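Local coordinates for protein putative fructosamine-3-kinase (Thermobifida fusca YX, PDB 3F7W) that probably acts as a kinase of the fructosamine kinase family, with a protein-kinase-like fold, though its substrate has not been established, at residues 7-10 / 11-15; 192-196 / 197-201; 233-236 / 237-240. All coordinates share one frame; numbering follows the deposited sequence. Where two conformers were deposited one is given.

Contact 1. Residues 7-10 / 11-15; sequences ARVT and ELTGR. With EDO (1,2-ethanediol), chain E.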
# COMPACT_ATOMS: atom_id res chain seq x y z
N ALA A 7 23.56 -1.10 16.18
CA ALA A 7 23.36 -2.00 17.31
C ALA A 7 22.02 -2.72 17.21
O ALA A 7 21.94 -3.91 17.46
CB ALA A 7 23.44 -1.21 18.64
N ARG A 8 20.97 -1.96 16.91
CA ARG A 8 19.61 -2.51 16.85
C ARG A 8 19.50 -3.57 15.74
O ARG A 8 18.93 -4.66 15.95
CB ARG A 8 18.61 -1.36 16.70
CG ARG A 8 18.56 -0.47 17.97
CD ARG A 8 18.10 0.96 17.70
NE ARG A 8 16.75 1.02 17.16
CZ ARG A 8 16.13 2.14 16.80
NH1 ARG A 8 16.73 3.33 16.95
NH2 ARG A 8 14.91 2.09 16.31
N VAL A 9 20.11 -3.29 14.59
CA VAL A 9 20.12 -4.25 13.46
C VAL A 9 20.84 -5.53 13.83
O VAL A 9 20.35 -6.64 13.62
CB VAL A 9 20.69 -3.60 12.17
CG1 VAL A 9 20.90 -4.63 11.07
CG2 VAL A 9 19.75 -2.51 11.70
N THR A 10 22.03 -5.41 14.42
CA THR A 10 22.73 -6.61 14.84
C THR A 10 21.92 -7.45 15.82
O THR A 10 21.89 -8.69 15.70
CB THR A 10 24.11 -6.24 15.42
OG1 THR A 10 24.87 -5.63 14.37
CG2 THR A 10 24.84 -7.50 15.98
N GLU A 11 21.28 -6.81 16.78
CA GLU A 11 20.44 -7.52 17.75
C GLU A 11 19.30 -8.24 17.04
O GLU A 11 18.99 -9.39 17.37
CB GLU A 11 19.86 -6.53 18.77
CG GLU A 11 19.05 -7.18 19.90
CD GLU A 11 19.91 -8.00 20.85
OE1 GLU A 11 21.00 -7.52 21.24
OE2 GLU A 11 19.49 -9.11 21.21
N LEU A 12 18.66 -7.56 16.10
CA LEU A 12 17.47 -8.10 15.45
C LEU A 12 17.77 -9.17 14.40
O LEU A 12 16.96 -10.06 14.21
CB LEU A 12 16.64 -6.98 14.83
CG LEU A 12 15.98 -6.06 15.85
CD1 LEU A 12 15.29 -4.93 15.12
CD2 LEU A 12 15.02 -6.87 16.74
N THR A 13 18.92 -9.08 13.75
CA THR A 13 19.29 -10.03 12.67
C THR A 13 20.32 -11.06 13.03
O THR A 13 20.50 -12.04 12.30
CB THR A 13 19.84 -9.27 11.44
OG1 THR A 13 21.12 -8.69 11.75
CG2 THR A 13 18.87 -8.23 11.00
N GLY A 14 21.04 -10.83 14.12
CA GLY A 14 22.16 -11.65 14.53
C GLY A 14 23.41 -11.49 13.66
O GLY A 14 24.35 -12.23 13.81
N ARG A 15 23.40 -10.53 12.75
CA ARG A 15 24.49 -10.35 11.79
C ARG A 15 25.32 -9.10 12.15
O ARG A 15 24.77 -8.11 12.62
CB ARG A 15 23.91 -10.18 10.39
CG ARG A 15 23.09 -11.37 9.88
CD ARG A 15 23.95 -12.50 9.39
NE ARG A 15 24.67 -12.11 8.18
CZ ARG A 15 24.20 -12.20 6.93
NH1 ARG A 15 22.99 -12.69 6.69
NH2 ARG A 15 24.95 -11.79 5.90
C1 EDO E . 21.88 -12.35 2.72
O1 EDO E . 22.89 -11.96 3.63
C2 EDO E . 21.14 -13.61 3.16
O2 EDO E . 21.89 -14.39 4.08
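Arg-15, whose backbone oxygen lies beside Thr-10, holds its guanidinium edge-on to a bound 1,2-ethanediol, probably a leftover of crystallisation. Hydroxyl O1 of the diol sits in the guanidinium plane and accepts from both terminal nitrogens, 3.1 Å from Arg-15 NH1 and from Arg-15 NH2; Asp-38 supplies a salt bridge to NH2. Thr-13 OG1 donates to Val-9 O at 2.9 Å from above the carbonyl plane, while Thr-13 N meets the same oxygen nearly end-on at 2.8 Å, so one carbonyl is gripped twice. With chi1 at 69°, OG1 stands between the backbone N and the carbonyl carbon, where it also accepts from Arg-15 N (3.1 Å). That is an ST turn, set at the end of helix 3-13, where Gly-14 leaves helical geometry with positive phi and its N closes on Thr-10 O at 2.8 Å. With a valine in place of Thr-13, Arg-15 N would lose its acceptor and Val-9 O its second donor, and the chain leaving the helix would probably be less firmly set. Val-9 faces inward, onto Val-17, Leu-42 and Val-44 of the five-stranded antiparallel sheet.

Contact 2. Residues 192-196 / 197-201; sequences HGDLW and NGNVL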
# COMPACT_ATOMS: atom_id res chain seq x y z
N HIS A 192 -1.48 -4.98 -1.70
CA HIS A 192 -0.44 -4.11 -1.16
C HIS A 192 -1.05 -2.96 -0.30
O HIS A 192 -0.57 -2.65 0.79
CB HIS A 192 0.41 -3.59 -2.32
CG HIS A 192 1.48 -2.63 -1.90
ND1 HIS A 192 1.23 -1.30 -1.67
CD2 HIS A 192 2.81 -2.81 -1.72
CE1 HIS A 192 2.36 -0.70 -1.33
NE2 HIS A 192 3.33 -1.59 -1.35
N GLY A 193 -2.08 -2.31 -0.83
CA GLY A 193 -2.85 -1.29 -0.11
C GLY A 193 -2.41 0.15 -0.28
O GLY A 193 -3.14 1.06 0.12
N ASP A 194 -1.23 0.37 -0.84
CA ASP A 194 -0.71 1.71 -1.15
C ASP A 194 0.19 1.69 -2.39
O ASP A 194 1.33 2.22 -2.39
CB ASP A 194 0.03 2.28 0.06
CG ASP A 194 0.24 3.79 -0.03
OD1 ASP A 194 -0.56 4.51 -0.69
OD2 ASP A 194 1.21 4.26 0.59
N LEU A 195 -0.32 1.07 -3.46
CA LEU A 195 0.51 0.77 -4.61
C LEU A 195 0.47 1.87 -5.65
O LEU A 195 -0.09 1.72 -6.74
CB LEU A 195 0.10 -0.59 -5.23
CG LEU A 195 1.12 -1.23 -6.17
CD1 LEU A 195 2.38 -1.61 -5.38
CD2 LEU A 195 0.48 -2.44 -6.95
N TRP A 196 1.12 2.98 -5.33
CA TRP A 196 1.37 4.05 -6.32
C TRP A 196 2.83 3.97 -6.77
O TRP A 196 3.63 3.20 -6.18
CB TRP A 196 0.99 5.44 -5.76
CG TRP A 196 1.90 5.89 -4.66
CD1 TRP A 196 1.90 5.47 -3.38
CD2 TRP A 196 2.95 6.85 -4.78
NE1 TRP A 196 2.90 6.12 -2.67
CE2 TRP A 196 3.55 6.98 -3.51
CE3 TRP A 196 3.42 7.65 -5.83
CZ2 TRP A 196 4.63 7.83 -3.28
CZ3 TRP A 196 4.48 8.50 -5.60
CH2 TRP A 196 5.06 8.59 -4.33
N ASN A 197 3.19 4.74 -7.80
CA ASN A 197 4.46 4.53 -8.51
C ASN A 197 5.71 4.63 -7.61
O ASN A 197 6.71 3.94 -7.84
CB ASN A 197 4.60 5.48 -9.73
CG ASN A 197 4.53 6.94 -9.34
OD1 ASN A 197 5.50 7.50 -8.79
ND2 ASN A 197 3.41 7.59 -9.61
N GLY A 198 5.63 5.44 -6.57
CA GLY A 198 6.74 5.65 -5.65
C GLY A 198 6.99 4.45 -4.74
O GLY A 198 8.03 4.36 -4.10
N ASN A 199 6.04 3.54 -4.70
CA ASN A 199 6.19 2.28 -3.95
C ASN A 199 6.50 1.09 -4.85
O ASN A 199 6.42 -0.05 -4.41
CB ASN A 199 4.95 2.05 -3.07
CG ASN A 199 4.92 2.93 -1.83
OD1 ASN A 199 5.97 3.42 -1.37
ND2 ASN A 199 3.70 3.17 -1.29
N VAL A 200 6.81 1.37 -6.10
CA VAL A 200 7.27 0.39 -7.10
C VAL A 200 8.71 0.73 -7.47
O VAL A 200 9.01 1.81 -8.02
CB VAL A 200 6.34 0.38 -8.35
CG1 VAL A 200 6.80 -0.65 -9.39
CG2 VAL A 200 4.90 0.13 -7.89
N LEU A 201 9.61 -0.18 -7.11
CA LEU A 201 11.02 -0.05 -7.40
C LEU A 201 11.37 -1.01 -8.53
O LEU A 201 11.35 -2.23 -8.37
CB LEU A 201 11.87 -0.37 -6.18
CG LEU A 201 11.59 0.47 -4.93
CD1 LEU A 201 12.66 0.20 -3.89
CD2 LEU A 201 11.53 1.95 -5.26
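Asn-199 and Asp-194 form the innermost link of this loop. The amide ND2 of Asn-199 donates to Asp-194 O at 2.8 Å, an almost straight bond (172°) lying in both the amide plane and the carbonyl plane; a weak second bond runs from the same nitrogen to Asp-194 OD2 at 3.3 Å, with carboxylate and amide planes 72° apart. The backbone N of the same residue, Asn-199, donates to Trp-196 O at 2.8 Å from above the carbonyl plane, tying down the turn. The sequence HGDLWNGN matches the catalytic-loop signature of aminoglycoside-phosphotransferase-like kinases, in which residues at the positions of Asp-194 and Asn-199 are, respectively, the probable catalytic base and a probable metal ligand; an unidentified ligand bound about 7 Å from the Asn-199 side chain is consistent with such a site. Trp-196, folded back by a chi1 of 69°, lays its indole over Gly-198, whose CA stands 3.6 Å from the centroid of the six-membered ring in a CH-pi contact. Farther out, His-192 ND1 accepts from Asp-194 N at 3.1 Å and NE2 binds Ile-210 O, fixing the imidazole's rotation. Leu-195 CD1 sits over the centre of one imidazole face, and Asp-222 receives the backbone N-H groups of His-192 and Gly-193.

Contact 3. Residues 233-236 / 237-240; sequences YLDR and VRDA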
# COMPACT_ATOMS: atom_id res chain seq x y z
N TYR A 233 4.86 2.31 -18.14
CA TYR A 233 4.39 1.08 -18.79
C TYR A 233 3.14 0.47 -18.13
O TYR A 233 2.98 -0.75 -18.11
CB TYR A 233 5.54 0.03 -18.88
CG TYR A 233 6.73 0.58 -19.62
CD1 TYR A 233 6.67 0.86 -21.00
CD2 TYR A 233 7.91 0.88 -18.95
CE1 TYR A 233 7.74 1.38 -21.67
CE2 TYR A 233 8.99 1.42 -19.61
CZ TYR A 233 8.91 1.68 -20.97
OH TYR A 233 9.99 2.21 -21.63
N LEU A 234 2.27 1.33 -17.60
CA LEU A 234 1.04 0.88 -16.94
C LEU A 234 0.26 -0.12 -17.76
O LEU A 234 -0.12 -1.16 -17.25
CB LEU A 234 0.12 2.04 -16.60
CG LEU A 234 -1.18 1.67 -15.89
CD1 LEU A 234 -0.93 0.95 -14.53
CD2 LEU A 234 -2.02 2.92 -15.68
N ASP A 235 0.01 0.17 -19.04
CA ASP A 235 -0.79 -0.74 -19.86
C ASP A 235 -0.13 -2.11 -20.04
O ASP A 235 -0.83 -3.13 -20.06
CB ASP A 235 -1.11 -0.12 -21.22
CG ASP A 235 -2.12 1.00 -21.12
OD1 ASP A 235 -2.92 0.98 -20.18
OD2 ASP A 235 -2.12 1.87 -22.01
N ARG A 236 1.19 -2.14 -20.18
CA ARG A 236 1.89 -3.43 -20.25
C ARG A 236 1.77 -4.24 -18.96
O ARG A 236 1.63 -5.46 -19.01
CB ARG A 236 3.36 -3.27 -20.56
CG ARG A 236 3.64 -2.99 -22.02
CD ARG A 236 5.12 -3.06 -22.31
NE ARG A 236 5.43 -3.00 -23.74
CZ ARG A 236 5.43 -1.90 -24.48
NH1 ARG A 236 5.11 -0.72 -23.95
NH2 ARG A 236 5.75 -1.97 -25.77
N VAL A 237 1.82 -3.56 -17.82
CA VAL A 237 1.65 -4.24 -16.52
C VAL A 237 0.24 -4.81 -16.47
O VAL A 237 0.08 -5.97 -16.16
CB VAL A 237 1.88 -3.31 -15.32
CG1 VAL A 237 1.52 -4.02 -13.96
CG2 VAL A 237 3.36 -2.76 -15.33
N ARG A 238 -0.77 -3.98 -16.77
CA ARG A 238 -2.17 -4.43 -16.70
C ARG A 238 -2.49 -5.51 -17.71
O ARG A 238 -3.21 -6.43 -17.39
CB ARG A 238 -3.15 -3.24 -16.88
CG ARG A 238 -3.19 -2.33 -15.68
CD ARG A 238 -4.39 -1.39 -15.69
NE ARG A 238 -4.34 -0.49 -16.85
CZ ARG A 238 -4.85 0.74 -16.87
NH1 ARG A 238 -5.47 1.27 -15.82
NH2 ARG A 238 -4.74 1.44 -17.97
N ASP A 239 -1.97 -5.39 -18.93
CA ASP A 239 -2.16 -6.43 -19.94
C ASP A 239 -1.59 -7.78 -19.51
O ASP A 239 -2.25 -8.81 -19.64
CB ASP A 239 -1.52 -6.02 -21.28
CG ASP A 239 -2.29 -4.92 -22.00
OD1 ASP A 239 -3.39 -4.55 -21.57
OD2 ASP A 239 -1.76 -4.41 -23.01
N ALA A 240 -0.36 -7.77 -19.01
CA ALA A 240 0.29 -8.99 -18.50
C ALA A 240 -0.49 -9.54 -17.28
O ALA A 240 -0.78 -10.73 -17.22
CB ALA A 240 1.75 -8.74 -18.17
O HOH W 1 -4.64 -1.48 -19.53
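Val-237 closes the first turn of the helix, its N donating to Tyr-233 O at 3.1 Å, with Tyr-233 in the N-cap position, while its CG2 methyl packs beside that same oxygen. Arg-238 comes next and carries most of the side-chain contact. Its chain bends at chi3 (-62°), bringing the guanidinium back over Leu-234, one turn earlier: Leu-234 CD2 lies over one face, toward the rim, 3.8 Å from Arg-238 CZ. At the edge of the same group Asp-235 OD1 takes a salt bridge from Arg-238 NH2 at 2.9 Å, the carboxylate nearly coplanar with the guanidinium (21°). A water accepts from Arg-238 NE at 2.9 Å and donates to Asp-235 OD1, closing a second route between the charges, so an i to i+3 pair is joined twice. Asp-239 N then bonds to Asp-235 O at 2.8 Å, and its carboxylate stays close to that oxygen without a bond to it. Ala-240 N ends the run on Arg-236 O at 3.0 Å. Around the helix, Val-237 and Tyr-233 rest on Ala-102 of helix 99-114, Leu-234 meets Leu-226 and Ala-227 of helix 219-229, and Arg-238 lies against Trp-251 and Ile-255 of helix 251-270.

How the contacts relate
The contacts follow one another along the chain within a single fructosamine kinase fold, and none touches another. Contact 1, on helix 3-13, packs against the five-stranded antiparallel sheet of the N-terminal part; its centre is about 28 Å from that of contact 2 and 39 Å from that of contact 3. Contact 2 lies in the loop between strands 189-191 and 200-203, about 6 Å from the centre of the molecule (centre to centre). Contacts 2 and 3 are nearer neighbours, with centres about 15 Å apart and nearest atoms about 7 Å apart, and both lean on helices 99-114 and 219-229. The helical part that backs the probable catalytic loop thus also seats helix 234-244.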